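Local coordinates for cellulase IBT99 (Metagenomes, PDB 6WBT), which probably hydrolyses 6-phospho-alpha-glucosides as a family 4 glycosidase, and binds NAD, a manganese ion and glucose 6-phosphate, at residues Gly384-Leu396 with Glu406-Ile418. Sequence-based numbering, arbitrary orientation.
Sequences GLIEQQDACEGLL and EKALMAFTMNRTI
Leu395 and Met414, the latter a selenomethionine, interlock segments 384-396 and 406-418 by knobs-into-holes packing, each filling a hole on the other's segment. Leu395 sits among Lys407, Met410, Ala411 and Met414, its CD1 lying 3.7 Å from Met410 CB. Met414 enters the hole formed by Gln388, Ala391, Cys392 and Leu395. With CG anti to its backbone N (chi1 -176°), Met414 brings that atom to 3.6 Å from Cys392 CB, and bends at the next two torsions carry CE on toward Ala391 and Leu395. The small Ala411 lets the backbones come close, its CA 4.6 Å from Cys392 CA, while Leu396 rests CD1 on Ala411 CB and reaches obliquely to the ring of Phe412. Helix 114-136 closes over Cys392, Leu396 and Phe412 through Met117.

Polar contacts take over around Met414 to Arg416. The extended Gln388 uses both ends of its amide: NE2 donates to Met414 O at 2.6 Å, almost straight along the carbonyl axis, and OE1 accepts from Arg416 NH1 at 2.9 Å in a more bent bond (137° at the hydrogen). The amide and guanidinium planes are steeply inclined to each other, and Leu385 CD2 lies over one face of the guanidinium. Arg416 NH2 bonds to Thr413 O of the second subunit, linking this grip to the contact between the two subunits. With an alanine in place of Gln388, Met414 O would probably lose this donor and Arg416 NH1 its acceptor, leaving the guanidinium more dependent on its bond to the second subunit. Asn415 OD1 accepts from Thr417 N, two residues on, forming an Asx turn.

The axes of segments 384-396 and 406-414, 7.8 Å apart at closest approach and at 157°, and a short connection make this an antiparallel helical hairpin within the family 4 glycosyl hydrolase C-terminal domain, buried partly against another subunit.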
loop_
_atom_site.group_PDB
_atom_site.type_symbol
_atom_site.label_atom_id
_atom_site.label_comp_id
_atom_site.label_asym_id
_atom_site.label_seq_id
_atom_site.Cartn_x
_atom_site.Cartn_y
_atom_site.Cartn_z
ATOM N N GLY A 384 -3.916 -15.351 -2.503
ATOM C CA GLY A 384 -2.747 -16.211 -2.546
ATOM C C GLY A 384 -2.618 -16.988 -3.842
ATOM O O GLY A 384 -1.505 -17.249 -4.306
ATOM N N LEU A 385 -3.748 -17.368 -4.443
ATOM C CA LEU A 385 -3.704 -18.061 -5.726
ATOM C C LEU A 385 -3.254 -17.127 -6.842
ATOM O O LEU A 385 -2.462 -17.519 -7.706
ATOM C CB LEU A 385 -5.074 -18.662 -6.045
ATOM C CG LEU A 385 -5.472 -19.914 -5.263
ATOM C CD1 LEU A 385 -6.915 -20.291 -5.556
ATOM C CD2 LEU A 385 -4.539 -21.066 -5.601
ATOM N N ILE A 386 -3.749 -15.886 -6.841
ATOM C CA ILE A 386 -3.351 -14.933 -7.871
ATOM C C ILE A 386 -1.919 -14.462 -7.647
ATOM O O ILE A 386 -1.180 -14.227 -8.611
ATOM C CB ILE A 386 -4.342 -13.754 -7.913
ATOM C CG1 ILE A 386 -5.738 -14.249 -8.299
ATOM C CG2 ILE A 386 -3.878 -12.687 -8.893
ATOM C CD1 ILE A 386 -6.798 -13.169 -8.277
ATOM N N GLU A 387 -1.496 -14.331 -6.386
ATOM C CA GLU A 387 -0.128 -13.903 -6.106
ATOM C C GLU A 387 0.889 -14.903 -6.644
ATOM O O GLU A 387 1.962 -14.513 -7.120
ATOM C CB GLU A 387 0.069 -13.704 -4.601
ATOM C CG GLU A 387 -0.569 -12.442 -4.033
ATOM C CD GLU A 387 0.183 -11.176 -4.400
ATOM O OE1 GLU A 387 1.253 -11.272 -5.038
ATOM O OE2 GLU A 387 -0.297 -10.078 -4.044
ATOM N N GLN A 388 0.570 -16.197 -6.580
ATOM C CA GLN A 388 1.492 -17.209 -7.086
ATOM C C GLN A 388 1.598 -17.144 -8.605
ATOM O O GLN A 388 2.701 -17.159 -9.162
ATOM C CB GLN A 388 1.046 -18.599 -6.635
ATOM C CG GLN A 388 1.938 -19.724 -7.135
ATOM C CD GLN A 388 1.494 -21.085 -6.641
ATOM O OE1 GLN A 388 0.492 -21.205 -5.936
ATOM N NE2 GLN A 388 2.238 -22.120 -7.009
ATOM N N GLN A 389 0.455 -17.069 -9.293
ATOM C CA GLN A 389 0.474 -17.020 -10.752
ATOM C C GLN A 389 1.049 -15.704 -11.258
ATOM O O GLN A 389 1.786 -15.686 -12.251
ATOM C CB GLN A 389 -0.936 -17.236 -11.301
ATOM C CG GLN A 389 -1.164 -18.616 -11.896
ATOM C CD GLN A 389 -0.453 -18.805 -13.222
ATOM O OE1 GLN A 389 0.622 -19.402 -13.283
ATOM N NE2 GLN A 389 -1.053 -18.300 -14.292
ATOM N N ASP A 390 0.722 -14.591 -10.595
ATOM C CA ASP A 390 1.254 -13.300 -11.020
ATOM C C ASP A 390 2.770 -13.261 -10.882
ATOM O O ASP A 390 3.464 -12.682 -11.725
ATOM C CB ASP A 390 0.610 -12.172 -10.216
ATOM C CG ASP A 390 0.835 -10.811 -10.841
ATOM O OD1 ASP A 390 0.263 -10.552 -11.920
ATOM O OD2 ASP A 390 1.582 -10.000 -10.254
ATOM N N ALA A 391 3.302 -13.873 -9.821
ATOM C CA ALA A 391 4.749 -14.008 -9.703
ATOM C C ALA A 391 5.295 -14.949 -10.769
ATOM O O ALA A 391 6.356 -14.690 -11.349
ATOM C CB ALA A 391 5.120 -14.503 -8.306
ATOM N N CYS A 392 4.578 -16.041 -11.044
ATOM C CA CYS A 392 4.995 -16.967 -12.092
ATOM C C CYS A 392 5.026 -16.279 -13.451
ATOM O O CYS A 392 6.031 -16.338 -14.170
ATOM C CB CYS A 392 4.058 -18.175 -12.120
ATOM S SG CYS A 392 4.211 -19.204 -13.592
ATOM N N GLU A 393 3.926 -15.619 -13.822
ATOM C CA GLU A 393 3.889 -14.903 -15.093
ATOM C C GLU A 393 4.838 -13.712 -15.093
ATOM O O GLU A 393 5.390 -13.362 -16.141
ATOM C CB GLU A 393 2.461 -14.449 -15.397
ATOM C CG GLU A 393 1.465 -15.590 -15.521
ATOM C CD GLU A 393 0.042 -15.104 -15.716
ATOM O OE1 GLU A 393 -0.185 -13.879 -15.632
ATOM O OE2 GLU A 393 -0.848 -15.947 -15.952
ATOM N N GLY A 394 5.042 -13.083 -13.934
ATOM C CA GLY A 394 5.976 -11.971 -13.864
ATOM C C GLY A 394 7.416 -12.405 -14.061
ATOM O O GLY A 394 8.187 -11.732 -14.751
ATOM N N LEU A 395 7.798 -13.534 -13.459
ATOM C CA LEU A 395 9.152 -14.049 -13.644
ATOM C C LEU A 395 9.387 -14.507 -15.077
ATOM O O LEU A 395 10.521 -14.446 -15.567
ATOM C CB LEU A 395 9.416 -15.197 -12.670
ATOM C CG LEU A 395 9.510 -14.836 -11.186
ATOM C CD1 LEU A 395 9.412 -16.086 -10.328
ATOM C CD2 LEU A 395 10.797 -14.083 -10.896
ATOM N N LEU A 396 8.338 -14.968 -15.761
ATOM C CA LEU A 396 8.494 -15.401 -17.145
ATOM C C LEU A 396 8.686 -14.220 -18.085
ATOM O O LEU A 396 9.410 -14.332 -19.081
ATOM C CB LEU A 396 7.286 -16.232 -17.576
ATOM C CG LEU A 396 7.454 -17.016 -18.878
ATOM C CD1 LEU A 396 8.468 -18.134 -18.697
ATOM C CD2 LEU A 396 6.122 -17.566 -19.355
ATOM N N GLU A 406 17.732 -18.418 -15.311
ATOM C CA GLU A 406 17.292 -18.659 -13.941
ATOM C C GLU A 406 15.899 -18.100 -13.690
ATOM O O GLU A 406 15.128 -18.685 -12.920
ATOM C CB GLU A 406 18.295 -18.054 -12.958
ATOM C CG GLU A 406 18.174 -18.588 -11.543
ATOM C CD GLU A 406 19.276 -18.079 -10.636
ATOM O OE1 GLU A 406 18.960 -17.553 -9.548
ATOM O OE2 GLU A 406 20.461 -18.201 -11.015
ATOM N N LYS A 407 15.557 -16.975 -14.324
ATOM C CA LYS A 407 14.207 -16.435 -14.191
ATOM C C LYS A 407 13.177 -17.381 -14.794
ATOM O O LYS A 407 12.058 -17.501 -14.283
ATOM C CB LYS A 407 14.123 -15.061 -14.853
ATOM C CG LYS A 407 14.970 -13.985 -14.189
ATOM C CD LYS A 407 14.192 -13.229 -13.125
ATOM C CE LYS A 407 15.017 -12.085 -12.554
ATOM N NZ LYS A 407 14.205 -11.186 -11.686
ATOM N N ALA A 408 13.537 -18.059 -15.887
ATOM C CA ALA A 408 12.631 -19.036 -16.481
ATOM C C ALA A 408 12.448 -20.242 -15.569
ATOM O O ALA A 408 11.334 -20.761 -15.432
ATOM C CB ALA A 408 13.149 -19.470 -17.853
ATOM N N LEU A 409 13.530 -20.702 -14.936
ATOM C CA LEU A 409 13.418 -21.801 -13.984
ATOM C C LEU A 409 12.565 -21.402 -12.786
ATOM O O LEU A 409 11.822 -22.225 -12.239
ATOM C CB LEU A 409 14.808 -22.247 -13.532
ATOM C CG LEU A 409 14.867 -23.407 -12.539
ATOM C CD1 LEU A 409 14.227 -24.652 -13.134
ATOM C CD2 LEU A 409 16.302 -23.684 -12.124
HETATM N N MSE A 410 12.659 -20.145 -12.368
HETATM C CA MSE A 410 11.838 -19.628 -11.281
HETATM C C MSE A 410 10.371 -19.565 -11.689
HETATM O O MSE A 410 9.477 -19.757 -10.865
HETATM C CB MSE A 410 12.329 -18.243 -10.856
HETATM C CG MSE A 410 13.628 -18.260 -10.067
HETATM SE SE MSE A 410 14.283 -16.473 -9.650
HETATM C CE MSE A 410 15.663 -16.952 -8.361
ATOM N N ALA A 411 10.131 -19.295 -12.975
ATOM C CA ALA A 411 8.762 -19.241 -13.474
ATOM C C ALA A 411 8.134 -20.629 -13.516
ATOM O O ALA A 411 6.953 -20.794 -13.188
ATOM C CB ALA A 411 8.731 -18.595 -14.858
ATOM N N PHE A 412 8.909 -21.640 -13.915
ATOM C CA PHE A 412 8.378 -22.998 -13.976
ATOM C C PHE A 412 8.223 -23.597 -12.584
ATOM O O PHE A 412 7.262 -24.328 -12.322
ATOM C CB PHE A 412 9.280 -23.873 -14.847
ATOM C CG PHE A 412 9.047 -23.707 -16.324
ATOM C CD1 PHE A 412 9.281 -22.491 -16.946
ATOM C CD2 PHE A 412 8.601 -24.771 -17.091
ATOM C CE1 PHE A 412 9.067 -22.337 -18.302
ATOM C CE2 PHE A 412 8.386 -24.622 -18.449
ATOM C CZ PHE A 412 8.621 -23.403 -19.055
ATOM N N THR A 413 9.156 -23.297 -11.676
ATOM C CA THR A 413 9.047 -23.800 -10.310
ATOM C C THR A 413 7.824 -23.231 -9.600
ATOM O O THR A 413 7.192 -23.927 -8.795
ATOM C CB THR A 413 10.321 -23.467 -9.528
ATOM O OG1 THR A 413 11.452 -24.072 -10.170
ATOM C CG2 THR A 413 10.229 -23.972 -8.095
HETATM N N MSE A 414 7.465 -21.987 -9.897
HETATM C CA MSE A 414 6.362 -21.308 -9.225
HETATM C C MSE A 414 4.992 -21.879 -9.595
HETATM O O MSE A 414 4.067 -21.865 -8.781
HETATM C CB MSE A 414 6.397 -19.812 -9.551
HETATM C CG MSE A 414 5.343 -18.984 -8.835
HETATM SE SE MSE A 414 5.685 -18.812 -6.927
HETATM C CE MSE A 414 7.386 -17.868 -7.027
ATOM N N ASN A 415 4.872 -22.384 -10.821
ATOM C CA ASN A 415 3.577 -22.811 -11.334
ATOM C C ASN A 415 3.025 -23.980 -10.528
ATOM O O ASN A 415 3.770 -24.850 -10.066
ATOM C CB ASN A 415 3.696 -23.198 -12.809
ATOM C CG ASN A 415 2.352 -23.251 -13.507
ATOM O OD1 ASN A 415 1.640 -24.252 -13.432
ATOM N ND2 ASN A 415 1.998 -22.170 -14.193
ATOM N N ARG A 416 1.699 -23.996 -10.360
ATOM C CA ARG A 416 1.060 -25.043 -9.568
ATOM C C ARG A 416 1.070 -26.385 -10.289
ATOM O O ARG A 416 1.076 -27.435 -9.635
ATOM C CB ARG A 416 -0.376 -24.644 -9.224
ATOM C CG ARG A 416 -0.495 -23.348 -8.439
ATOM C CD ARG A 416 -1.927 -23.100 -7.993
ATOM N NE ARG A 416 -2.399 -24.131 -7.073
ATOM C CZ ARG A 416 -2.243 -24.081 -5.753
ATOM N NH1 ARG A 416 -1.625 -23.049 -5.195
ATOM N NH2 ARG A 416 -2.703 -25.064 -4.992
ATOM N N THR A 417 1.064 -26.375 -11.624
ATOM C CA THR A 417 1.082 -27.627 -12.374
ATOM C C THR A 417 2.382 -28.389 -12.146
ATOM O O THR A 417 2.376 -29.622 -12.038
ATOM C CB THR A 417 0.876 -27.348 -13.865
ATOM O OG1 THR A 417 -0.418 -26.766 -14.070
ATOM C CG2 THR A 417 0.984 -28.630 -14.677
ATOM N N ILE A 418 3.498 -27.676 -12.055
ATOM C CA ILE A 418 4.803 -28.299 -11.849
ATOM C C ILE A 418 4.924 -28.709 -10.386
ATOM O O ILE A 418 4.799 -27.860 -9.492
ATOM C CB ILE A 418 5.942 -27.354 -12.260
ATOM C CG1 ILE A 418 5.616 -26.682 -13.595
ATOM C CG2 ILE A 418 7.253 -28.116 -12.356
ATOM C CD1 ILE A 418 5.409 -27.648 -14.735
#